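Local atomic coordinates of Glyoxalase/bleomycin resistance protein/dioxygenase (Alicyclobacillus acidocaldarius subsp. acidocaldarius, PDB entry 3RRI), a protein that probably acts as a metal-binding enzyme of the glyoxalase/bleomycin resistance/dioxygenase superfamily, with a likely dioxygenase activity whose substrate is not established. Residues D46-Q51 with F71-R76; E111-I116 with L123-Y128; I15-L20 with D117-L122; T29-K34 with R91-Y96. One frame throughout, in Å; residues are numbered along the deposited sequence.

Overall arrangement
The chain carries two sheets of the vicinal oxygen chelate fold: contacts 1 and 3 join the two sheets, contact 2 lies within the second, and contact 4 packs two helix ends together. Contact 1 sets a hairpin turn of the first sheet against a strand of the second; contact 2 is the hairpin beside that strand, its centre about 11 Å from the centre of contact 1, and F71 O and E124 N, 2.7 Å apart, probably hydrogen-bond between strands 70-74 and 122-128. Contact 3, about 17 Å from contact 2 between centres, pins that hairpin's loop to strand 10-17. Contact 4 touches contact 2 where L31 CD1 meets L115 CD1, 3.7 Å apart. An acetate ion, probably from crystallisation, sits at the Y128 end of contact 2.

Contact 1 (D46-Q51 with F71-R76); sequences DFFGDQ and FGITFR
I73 carries this contact, laying its CG1-CD1 branch against both F47 and F48. Its CG1 lies 3.8 Å from F48 CB, while CD1 at the end of the branch comes within 3.8 Å of F47 CE2, the two side chains running antiparallel alongside one another. The two phenylalanines also brace one another: F48 CD2 stands 3.7 Å above the plane of the F47 ring, over its centre. The F47 ring reaches strand 70-74 because chi1, 175°, swings CG away from the backbone N, and its far corner CZ meets F71 CE1 at 3.7 Å. F48 has a second partner in F75, which turns an edge toward the F48 face in an offset edge-to-face pair with centroids 5.9 Å apart.

The turn that presents both rings is type I', running from F47 to D50. G49 N donates to D46 OD1 at 2.8 Å, an Asx motif at the base of the turn. Beyond the two segments, L84 of helix 78-90 touches both F48 and F75, and residues 71-74 pair antiparallel with a strand of the second subunit. No hydrogen bond joins the turn to strand 70-74, so apolar fit holds them together; the F47-D50 backbone pair and the D46 cap are internal to the turn, and G49 O is bound by Y135 of the second subunit.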
# COMPACT_ATOMS: atom_id res chain seq x y z
N ASP A 46 -12.39 -7.99 17.27
CA ASP A 46 -11.92 -7.46 16.01
C ASP A 46 -13.21 -7.46 15.16
O ASP A 46 -13.70 -8.52 14.71
CB ASP A 46 -10.79 -8.32 15.44
CG ASP A 46 -10.48 -8.05 13.99
OD1 ASP A 46 -11.23 -7.30 13.32
OD2 ASP A 46 -9.44 -8.60 13.51
N PHE A 47 -13.76 -6.26 15.03
CA PHE A 47 -15.04 -6.02 14.37
C PHE A 47 -14.69 -5.42 12.99
O PHE A 47 -14.51 -4.21 12.83
CB PHE A 47 -15.87 -5.07 15.24
CG PHE A 47 -17.18 -4.66 14.61
CD1 PHE A 47 -18.31 -5.41 14.82
CD2 PHE A 47 -17.28 -3.48 13.90
CE1 PHE A 47 -19.53 -5.00 14.26
CE2 PHE A 47 -18.47 -3.04 13.36
CZ PHE A 47 -19.61 -3.83 13.53
N PHE A 48 -14.56 -6.29 11.97
CA PHE A 48 -14.23 -5.87 10.61
C PHE A 48 -12.94 -5.05 10.53
O PHE A 48 -12.75 -4.22 9.65
CB PHE A 48 -15.40 -5.09 9.97
CG PHE A 48 -16.68 -5.86 9.89
CD1 PHE A 48 -16.99 -6.55 8.73
CD2 PHE A 48 -17.55 -5.95 10.95
CE1 PHE A 48 -18.18 -7.29 8.66
CE2 PHE A 48 -18.75 -6.68 10.87
CZ PHE A 48 -19.05 -7.33 9.69
N GLY A 49 -12.04 -5.32 11.48
CA GLY A 49 -10.73 -4.67 11.49
C GLY A 49 -10.64 -3.48 12.44
O GLY A 49 -9.54 -2.97 12.67
N ASP A 50 -11.78 -3.03 12.95
CA ASP A 50 -11.83 -2.00 14.03
C ASP A 50 -12.06 -2.75 15.36
O ASP A 50 -12.18 -3.99 15.38
CB ASP A 50 -12.87 -0.96 13.71
CG ASP A 50 -12.44 -0.09 12.56
OD1 ASP A 50 -11.40 0.56 12.64
OD2 ASP A 50 -13.11 -0.04 11.52
N GLN A 51 -12.02 -2.05 16.50
CA GLN A 51 -12.23 -2.69 17.78
C GLN A 51 -13.62 -2.37 18.34
O GLN A 51 -13.98 -1.20 18.47
CB GLN A 51 -11.16 -2.24 18.81
CG GLN A 51 -11.30 -3.01 20.11
CD GLN A 51 -10.57 -2.36 21.29
OE1 GLN A 51 -10.63 -1.15 21.51
NE2 GLN A 51 -9.95 -3.20 22.08
N PHE A 71 -24.12 1.99 14.83
CA PHE A 71 -22.76 1.94 14.33
C PHE A 71 -22.63 0.85 13.29
O PHE A 71 -23.50 -0.04 13.22
CB PHE A 71 -21.76 1.65 15.48
CG PHE A 71 -21.92 0.29 16.09
CD1 PHE A 71 -21.10 -0.79 15.71
CD2 PHE A 71 -22.87 0.09 17.09
CE1 PHE A 71 -21.23 -2.06 16.31
CE2 PHE A 71 -23.02 -1.17 17.69
CZ PHE A 71 -22.20 -2.25 17.28
N GLY A 72 -21.54 0.86 12.57
CA GLY A 72 -21.25 -0.22 11.67
C GLY A 72 -20.17 0.13 10.71
O GLY A 72 -19.30 0.98 11.02
N ILE A 73 -20.18 -0.52 9.57
CA ILE A 73 -19.17 -0.38 8.53
C ILE A 73 -19.81 0.08 7.24
O ILE A 73 -20.89 -0.42 6.88
CB ILE A 73 -18.39 -1.68 8.28
CG1 ILE A 73 -17.86 -2.27 9.60
CG2 ILE A 73 -17.31 -1.46 7.23
CD1 ILE A 73 -16.79 -1.38 10.37
N THR A 74 -19.15 0.99 6.54
CA THR A 74 -19.51 1.37 5.17
C THR A 74 -18.48 0.76 4.25
O THR A 74 -17.28 0.96 4.39
CB THR A 74 -19.58 2.87 5.02
OG1 THR A 74 -20.51 3.38 5.96
CG2 THR A 74 -19.92 3.33 3.57
N PHE A 75 -18.94 -0.13 3.36
CA PHE A 75 -18.04 -0.89 2.53
C PHE A 75 -17.82 -0.22 1.19
O PHE A 75 -18.78 0.19 0.55
CB PHE A 75 -18.62 -2.29 2.25
CG PHE A 75 -18.75 -3.14 3.46
CD1 PHE A 75 -17.62 -3.73 4.04
CD2 PHE A 75 -19.99 -3.35 4.06
CE1 PHE A 75 -17.75 -4.49 5.18
CE2 PHE A 75 -20.11 -4.12 5.19
CZ PHE A 75 -18.99 -4.67 5.76
N ARG A 76 -16.57 -0.12 0.75
CA ARG A 76 -16.28 0.44 -0.57
C ARG A 76 -16.73 -0.52 -1.67
O ARG A 76 -17.23 -0.08 -2.71
CB ARG A 76 -14.79 0.78 -0.78
CG ARG A 76 -14.60 1.66 -2.05
CD ARG A 76 -13.28 2.40 -2.05
NE ARG A 76 -13.07 3.23 -0.85
CZ ARG A 76 -12.96 4.56 -0.82
NH1 ARG A 76 -13.07 5.29 -1.93
NH2 ARG A 76 -12.73 5.17 0.36

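Contact 2 (E111-I116 with L123-Y128); sequences ETFFLI and LEFKYY. With ACT (acetate ion), chain D.
T112 OG1 gives a hydrogen bond to E124 OE2 across the two strands, 2.6 Å long and received on the anti lone pair, away from the other carboxylate oxygen. The same glutamate lies over F114: its CG is 3.8 Å from the ring centroid, near the ring normal, and its carboxylate is turned only 22° from the ring plane. T112 can reach because its OG1 is anti to the backbone N (chi1 179°). On the other face, that of F113, L115, L123 and F125, the contacts are between apolar groups. There F125 CB rests over one face of the F113 ring in a CH-pi contact, F113 CE1 meets F125 CD2 at 3.7 Å, and L115 CD1 touches F125 CE2 at 3.9 Å.

Behind these groups stands a regular antiparallel register in which E111-Y127, F113-F125 and L115-L123 are the hydrogen-bonded pairs. The bond from F125 N to F113 O, 3.0 Å, is nearly straight at 170°. K126 NZ donates to Y128 OH at 2.9 Å, and Y128 OH in turn donates to acetate O at 2.7 Å; R37 of the second subunit also binds that ion.

Strands 110-116 and 122-128 form an antiparallel beta hairpin in the second sheet of this vicinal oxygen chelate fold, flanked by strand 95-98, antiparallel to 110-116, and strand 70-74, parallel to 122-128, while F81 and Y85 of helix 78-90 meet the F113 ring edge-to-face.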
# COMPACT_ATOMS: atom_id res chain seq x y z
N GLU A 111 -27.27 1.90 -0.14
CA GLU A 111 -27.98 0.73 0.36
C GLU A 111 -27.64 0.57 1.81
O GLU A 111 -26.50 0.84 2.22
CB GLU A 111 -27.59 -0.54 -0.40
CG GLU A 111 -27.89 -0.52 -1.91
CD GLU A 111 -28.20 -1.90 -2.53
OE1 GLU A 111 -28.35 -1.97 -3.76
OE2 GLU A 111 -28.32 -2.91 -1.81
N THR A 112 -28.60 0.09 2.61
CA THR A 112 -28.43 -0.01 4.04
C THR A 112 -29.22 -1.22 4.57
O THR A 112 -30.28 -1.56 4.02
CB THR A 112 -28.97 1.26 4.71
OG1 THR A 112 -28.84 1.17 6.12
CG2 THR A 112 -30.44 1.41 4.39
N PHE A 113 -28.71 -1.89 5.60
CA PHE A 113 -29.53 -2.76 6.43
C PHE A 113 -29.08 -2.61 7.88
O PHE A 113 -27.93 -2.22 8.11
CB PHE A 113 -29.52 -4.23 5.99
CG PHE A 113 -28.16 -4.88 5.98
CD1 PHE A 113 -27.70 -5.62 7.06
CD2 PHE A 113 -27.34 -4.80 4.86
CE1 PHE A 113 -26.49 -6.26 7.01
CE2 PHE A 113 -26.11 -5.42 4.84
CZ PHE A 113 -25.70 -6.14 5.92
N PHE A 114 -29.99 -2.83 8.81
CA PHE A 114 -29.68 -2.75 10.24
C PHE A 114 -29.88 -4.11 10.89
O PHE A 114 -30.95 -4.72 10.75
CB PHE A 114 -30.63 -1.80 10.95
CG PHE A 114 -30.38 -0.34 10.72
CD1 PHE A 114 -29.88 0.44 11.75
CD2 PHE A 114 -30.69 0.27 9.53
CE1 PHE A 114 -29.69 1.81 11.59
CE2 PHE A 114 -30.47 1.63 9.35
CZ PHE A 114 -29.97 2.40 10.39
N LEU A 115 -28.88 -4.57 11.62
CA LEU A 115 -28.97 -5.71 12.51
C LEU A 115 -29.19 -5.20 13.94
O LEU A 115 -29.03 -4.00 14.20
CB LEU A 115 -27.71 -6.56 12.46
CG LEU A 115 -27.24 -7.00 11.09
CD1 LEU A 115 -26.03 -7.84 11.20
CD2 LEU A 115 -28.39 -7.78 10.35
N ILE A 116 -29.61 -6.09 14.84
CA ILE A 116 -29.85 -5.70 16.24
C ILE A 116 -29.28 -6.75 17.14
O ILE A 116 -29.52 -7.95 16.96
CB ILE A 116 -31.36 -5.40 16.50
CG1 ILE A 116 -31.61 -4.90 17.94
CG2 ILE A 116 -32.25 -6.62 16.14
CD1 ILE A 116 -33.02 -4.38 18.20
N LEU A 123 -26.74 -2.06 14.61
CA LEU A 123 -25.64 -2.14 13.68
C LEU A 123 -26.17 -1.76 12.32
O LEU A 123 -27.09 -2.42 11.83
CB LEU A 123 -25.09 -3.54 13.61
CG LEU A 123 -24.31 -4.07 14.83
CD1 LEU A 123 -25.24 -4.29 15.98
CD2 LEU A 123 -23.54 -5.33 14.46
N GLU A 124 -25.59 -0.75 11.70
CA GLU A 124 -25.96 -0.39 10.34
C GLU A 124 -24.79 -0.62 9.39
O GLU A 124 -23.66 -0.21 9.67
CB GLU A 124 -26.41 1.05 10.22
CG GLU A 124 -26.87 1.38 8.79
CD GLU A 124 -27.13 2.86 8.51
OE1 GLU A 124 -26.58 3.73 9.23
OE2 GLU A 124 -27.89 3.14 7.54
N PHE A 125 -25.04 -1.29 8.27
CA PHE A 125 -24.05 -1.49 7.23
C PHE A 125 -24.51 -0.79 5.99
O PHE A 125 -25.71 -0.81 5.71
CB PHE A 125 -23.78 -2.97 7.00
CG PHE A 125 -23.28 -3.65 8.23
CD1 PHE A 125 -21.92 -3.57 8.55
CD2 PHE A 125 -24.12 -4.28 9.10
CE1 PHE A 125 -21.42 -4.14 9.71
CE2 PHE A 125 -23.62 -4.86 10.26
CZ PHE A 125 -22.27 -4.77 10.57
N LYS A 126 -23.59 -0.14 5.29
CA LYS A 126 -23.93 0.72 4.18
C LYS A 126 -23.02 0.48 2.97
O LYS A 126 -21.90 0.03 3.10
CB LYS A 126 -23.79 2.21 4.56
CG LYS A 126 -24.67 2.70 5.68
CD LYS A 126 -24.70 4.24 5.78
CE LYS A 126 -23.49 4.74 6.63
NZ LYS A 126 -23.64 6.22 6.96
N TYR A 127 -23.55 0.79 1.80
CA TYR A 127 -22.78 0.88 0.59
C TYR A 127 -23.25 2.10 -0.20
O TYR A 127 -24.44 2.20 -0.53
CB TYR A 127 -22.97 -0.39 -0.27
CG TYR A 127 -22.44 -0.23 -1.65
CD1 TYR A 127 -21.09 -0.35 -1.91
CD2 TYR A 127 -23.29 0.09 -2.73
CE1 TYR A 127 -20.58 -0.20 -3.14
CE2 TYR A 127 -22.77 0.26 -3.99
CZ TYR A 127 -21.41 0.14 -4.19
OH TYR A 127 -20.86 0.30 -5.45
N TYR A 128 -22.34 3.03 -0.53
CA TYR A 128 -22.64 4.23 -1.28
C TYR A 128 -22.33 4.03 -2.75
O TYR A 128 -21.27 3.52 -3.12
CB TYR A 128 -21.85 5.47 -0.74
CG TYR A 128 -22.35 5.99 0.59
CD1 TYR A 128 -23.20 7.07 0.64
CD2 TYR A 128 -21.94 5.40 1.78
CE1 TYR A 128 -23.68 7.55 1.85
CE2 TYR A 128 -22.40 5.87 3.02
CZ TYR A 128 -23.26 6.96 3.05
OH TYR A 128 -23.69 7.41 4.28
C ACT D . -25.50 9.83 5.85
O ACT D . -25.32 9.47 4.64
OXT ACT D . -25.03 9.10 6.77
CH3 ACT D . -26.24 11.09 6.17

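Contact 3 (I15-L20 with D117-L122); sequences IPARDL and DPSNNL
P16 O is gripped by two donors, N121 ND2 and a water, each 2.9 Å away. The asparagine approaches in the carbonyl plane and keeps the oxygen close to its own amide plane. N121 ND2 also donates to D117 OD2 at 3.1 Å, and the water donates to that same OD2, closing a small polar circuit between strand and loop; Y27 OH in helix 20-30 is a further partner of this carboxylate oxygen. The methyl CD1 of I15 packs against the group, 3.7 Å from D117 OD2.

A second anchor is S119, within the same turn, where R18 N donates to S119 OG at 2.9 Å and almost straight, 170°. From there the arginine chain runs extended past the serine, and its guanidinium settles with P118 O 3.1 Å above its plane, over the centre. This is a contact across the face, not a hydrogen bond; the guanidinium makes its salt bridge with E22 and a cation-pi contact with W60.

The loop holds its shape through D117 OD1, which accepts S119 N and N121 N from opposite faces of the carboxylate. The bond from S119 N makes an Asx turn within the type I turn from D117 to N120; N121 N adds a second bond to the same oxygen. The D-P-S-N-N sequence resembles the DPxGN loop common in the last hairpin of vicinal oxygen chelate proteins.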
# COMPACT_ATOMS: atom_id res chain seq x y z
N ILE A 15 -19.91 -0.36 23.78
CA ILE A 15 -21.36 -0.48 23.84
C ILE A 15 -21.69 -1.38 25.03
O ILE A 15 -20.87 -2.22 25.45
CB ILE A 15 -21.93 -1.13 22.55
CG1 ILE A 15 -21.29 -2.51 22.27
CG2 ILE A 15 -21.84 -0.15 21.36
CD1 ILE A 15 -22.02 -3.26 21.09
N PRO A 16 -22.93 -1.26 25.55
CA PRO A 16 -23.35 -2.16 26.59
C PRO A 16 -23.74 -3.57 26.10
O PRO A 16 -24.31 -3.72 25.01
CB PRO A 16 -24.57 -1.45 27.17
CG PRO A 16 -25.10 -0.66 26.09
CD PRO A 16 -23.95 -0.28 25.19
N ALA A 17 -23.44 -4.57 26.92
CA ALA A 17 -23.90 -5.95 26.73
C ALA A 17 -24.52 -6.39 28.03
O ALA A 17 -23.87 -6.33 29.07
CB ALA A 17 -22.75 -6.86 26.38
N ARG A 18 -25.75 -6.86 28.00
CA ARG A 18 -26.40 -7.36 29.22
C ARG A 18 -25.80 -8.68 29.72
O ARG A 18 -25.94 -9.03 30.90
CB ARG A 18 -27.90 -7.49 28.98
CG ARG A 18 -28.26 -8.58 28.04
CD ARG A 18 -29.70 -8.42 27.62
NE ARG A 18 -30.10 -9.59 26.84
CZ ARG A 18 -31.32 -9.76 26.34
NH1 ARG A 18 -32.25 -8.84 26.53
NH2 ARG A 18 -31.60 -10.87 25.66
N ASP A 19 -25.14 -9.41 28.83
CA ASP A 19 -24.58 -10.72 29.13
C ASP A 19 -23.44 -10.98 28.17
O ASP A 19 -23.65 -10.96 26.95
CB ASP A 19 -25.68 -11.80 28.99
CG ASP A 19 -25.17 -13.20 29.27
OD1 ASP A 19 -24.38 -13.75 28.47
OD2 ASP A 19 -25.54 -13.77 30.33
N LEU A 20 -22.25 -11.24 28.68
CA LEU A 20 -21.08 -11.34 27.82
C LEU A 20 -21.07 -12.59 26.93
O LEU A 20 -20.62 -12.53 25.80
CB LEU A 20 -19.79 -11.26 28.62
CG LEU A 20 -19.52 -9.94 29.36
CD1 LEU A 20 -18.18 -10.05 30.14
CD2 LEU A 20 -19.52 -8.74 28.44
N ASP A 117 -28.40 -6.33 18.05
CA ASP A 117 -27.77 -7.25 18.98
C ASP A 117 -28.69 -7.55 20.20
O ASP A 117 -29.76 -6.95 20.33
CB ASP A 117 -26.31 -6.82 19.31
CG ASP A 117 -26.17 -5.87 20.48
OD1 ASP A 117 -27.17 -5.53 21.12
OD2 ASP A 117 -24.98 -5.48 20.77
N PRO A 118 -28.30 -8.51 21.04
CA PRO A 118 -29.23 -8.94 22.10
C PRO A 118 -29.53 -7.87 23.16
O PRO A 118 -30.49 -8.02 23.92
CB PRO A 118 -28.54 -10.16 22.71
CG PRO A 118 -27.63 -10.65 21.64
CD PRO A 118 -27.16 -9.43 20.93
N SER A 119 -28.71 -6.82 23.21
CA SER A 119 -28.93 -5.73 24.11
C SER A 119 -29.46 -4.49 23.38
O SER A 119 -29.36 -3.38 23.88
CB SER A 119 -27.64 -5.44 24.87
OG SER A 119 -27.15 -6.58 25.49
N ASN A 120 -30.04 -4.71 22.19
CA ASN A 120 -30.71 -3.67 21.40
C ASN A 120 -29.81 -2.58 20.85
O ASN A 120 -30.28 -1.53 20.46
CB ASN A 120 -31.90 -3.04 22.15
CG ASN A 120 -33.03 -4.03 22.40
OD1 ASN A 120 -33.21 -5.01 21.65
ND2 ASN A 120 -33.79 -3.78 23.46
N ASN A 121 -28.50 -2.86 20.77
CA ASN A 121 -27.62 -2.02 19.97
C ASN A 121 -27.88 -2.22 18.49
O ASN A 121 -28.05 -3.38 18.04
CB ASN A 121 -26.15 -2.36 20.25
CG ASN A 121 -25.76 -1.99 21.66
OD1 ASN A 121 -25.73 -0.81 22.01
ND2 ASN A 121 -25.52 -2.99 22.47
N LEU A 122 -27.93 -1.12 17.75
CA LEU A 122 -28.23 -1.16 16.32
C LEU A 122 -26.94 -1.07 15.48
O LEU A 122 -26.16 -0.12 15.64
CB LEU A 122 -29.18 -0.04 15.93
CG LEU A 122 -30.62 -0.09 16.48
CD1 LEU A 122 -31.38 1.12 16.00
CD2 LEU A 122 -31.38 -1.41 16.12
O HOH W 1 -23.76 -5.90 23.20

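Contact 4 (T29-K34 with R91-Y96); sequences TKLGCK and RGIPFY
The two segments leave their helices side by side, K30 near the end of helix 20-30 and R91 at the C-terminal end of helix 78-90, with CA atoms 6.3 Å apart. Each segment turns at a glycine with positive phi: G32 (88°) after the first helix, and G92 after the second, where two bonds back into the last turn make a Schellman motif. In this vicinal oxygen chelate fold the C-terminal ends of helices 20-30 and 78-90 meet here.

R91 spans the gap with an extended chain and donates from NH1 to K30 O at 2.9 Å. The oxygen lies in the guanidinium plane, but the donor comes from well above the carbonyl plane, about 43° out of it. R91 NH2 is held elsewhere, by a salt bridge to E108 of the fourth subunit, so this arginine links the helix end to a neighbouring chain.

Next to the polar bond, I93 packs against the end of helix 20-30. Its CD1 meets L31 CD1 at 3.8 Å, the two side chains roughly perpendicular, and F26 and L87 pack on I93 from the helices. K30 bends at chi2 and chi3 as it runs alongside I93 in the opposite sense, with CB 3.9 Å from I93 CD1, and its NZ ends 4.0 Å from P94 CD.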
# COMPACT_ATOMS: atom_id res chain seq x y z
N THR A 29 -19.83 -15.94 17.02
CA THR A 29 -20.38 -17.14 16.40
C THR A 29 -21.25 -16.81 15.19
O THR A 29 -21.08 -17.43 14.13
CB THR A 29 -21.19 -17.98 17.38
OG1 THR A 29 -20.39 -18.30 18.52
CG2 THR A 29 -21.64 -19.31 16.71
N LYS A 30 -22.17 -15.87 15.33
CA LYS A 30 -23.05 -15.56 14.19
C LYS A 30 -22.46 -14.52 13.26
O LYS A 30 -22.37 -14.76 12.07
CB LYS A 30 -24.43 -15.12 14.64
CG LYS A 30 -25.24 -16.22 15.33
CD LYS A 30 -26.11 -15.68 16.43
CE LYS A 30 -27.01 -14.57 15.98
NZ LYS A 30 -28.07 -14.30 17.02
N LEU A 31 -22.04 -13.36 13.77
CA LEU A 31 -21.62 -12.30 12.85
C LEU A 31 -20.22 -12.53 12.20
O LEU A 31 -19.88 -11.94 11.17
CB LEU A 31 -21.69 -10.91 13.51
CG LEU A 31 -21.62 -9.67 12.63
CD1 LEU A 31 -22.81 -9.57 11.64
CD2 LEU A 31 -21.56 -8.43 13.50
N GLY A 32 -19.41 -13.40 12.82
CA GLY A 32 -18.13 -13.76 12.27
C GLY A 32 -16.99 -12.85 12.67
O GLY A 32 -15.94 -12.93 12.07
N CYS A 33 -17.19 -12.00 13.66
CA CYS A 33 -16.09 -11.20 14.23
C CYS A 33 -15.15 -12.13 14.99
O CYS A 33 -15.49 -13.28 15.31
CB CYS A 33 -16.63 -10.11 15.14
SG CYS A 33 -17.75 -9.00 14.28
N LYS A 34 -13.95 -11.66 15.29
CA LYS A 34 -12.98 -12.48 15.95
C LYS A 34 -12.88 -12.03 17.39
O LYS A 34 -12.99 -10.85 17.67
CB LYS A 34 -11.63 -12.33 15.32
CG LYS A 34 -11.53 -12.76 13.87
CD LYS A 34 -10.17 -12.34 13.27
CE LYS A 34 -10.29 -11.93 11.79
NZ LYS A 34 -9.09 -11.12 11.39
N ARG A 91 -27.53 -17.13 8.50
CA ARG A 91 -27.31 -17.48 9.90
C ARG A 91 -28.38 -16.99 10.87
O ARG A 91 -28.28 -17.22 12.07
CB ARG A 91 -25.93 -16.98 10.32
CG ARG A 91 -24.84 -17.70 9.61
CD ARG A 91 -23.50 -17.28 10.18
NE ARG A 91 -22.39 -18.00 9.58
CZ ARG A 91 -21.11 -17.73 9.82
NH1 ARG A 91 -20.78 -16.67 10.60
NH2 ARG A 91 -20.16 -18.48 9.26
N GLY A 92 -29.44 -16.38 10.36
CA GLY A 92 -30.58 -16.04 11.18
C GLY A 92 -30.33 -14.90 12.17
O GLY A 92 -30.89 -14.88 13.26
N ILE A 93 -29.51 -13.92 11.77
CA ILE A 93 -29.21 -12.80 12.66
C ILE A 93 -30.36 -11.81 12.60
O ILE A 93 -30.83 -11.49 11.51
CB ILE A 93 -27.90 -12.06 12.29
CG1 ILE A 93 -26.75 -13.06 12.20
CG2 ILE A 93 -27.63 -10.94 13.34
CD1 ILE A 93 -25.35 -12.41 11.98
N PRO A 94 -30.84 -11.34 13.76
CA PRO A 94 -32.04 -10.51 13.65
C PRO A 94 -31.77 -9.21 12.94
O PRO A 94 -30.79 -8.54 13.26
CB PRO A 94 -32.44 -10.24 15.12
CG PRO A 94 -31.76 -11.26 15.89
CD PRO A 94 -30.57 -11.76 15.14
N PHE A 95 -32.65 -8.84 12.02
CA PHE A 95 -32.68 -7.52 11.42
C PHE A 95 -33.63 -6.58 12.17
O PHE A 95 -34.74 -6.96 12.56
CB PHE A 95 -33.14 -7.60 9.96
CG PHE A 95 -32.10 -8.13 9.03
CD1 PHE A 95 -31.75 -9.47 9.05
CD2 PHE A 95 -31.47 -7.31 8.11
CE1 PHE A 95 -30.77 -9.98 8.17
CE2 PHE A 95 -30.50 -7.81 7.25
CZ PHE A 95 -30.14 -9.15 7.30
N TYR A 96 -33.18 -5.35 12.42
CA TYR A 96 -34.03 -4.25 12.82
C TYR A 96 -34.70 -3.64 11.60
O TYR A 96 -35.88 -3.24 11.65
CB TYR A 96 -33.20 -3.19 13.57
CG TYR A 96 -34.02 -2.03 14.03
CD1 TYR A 96 -34.90 -2.15 15.11
CD2 TYR A 96 -33.96 -0.80 13.37
CE1 TYR A 96 -35.68 -1.08 15.52
CE2 TYR A 96 -34.72 0.27 13.77
CZ TYR A 96 -35.58 0.13 14.84
OH TYR A 96 -36.34 1.20 15.24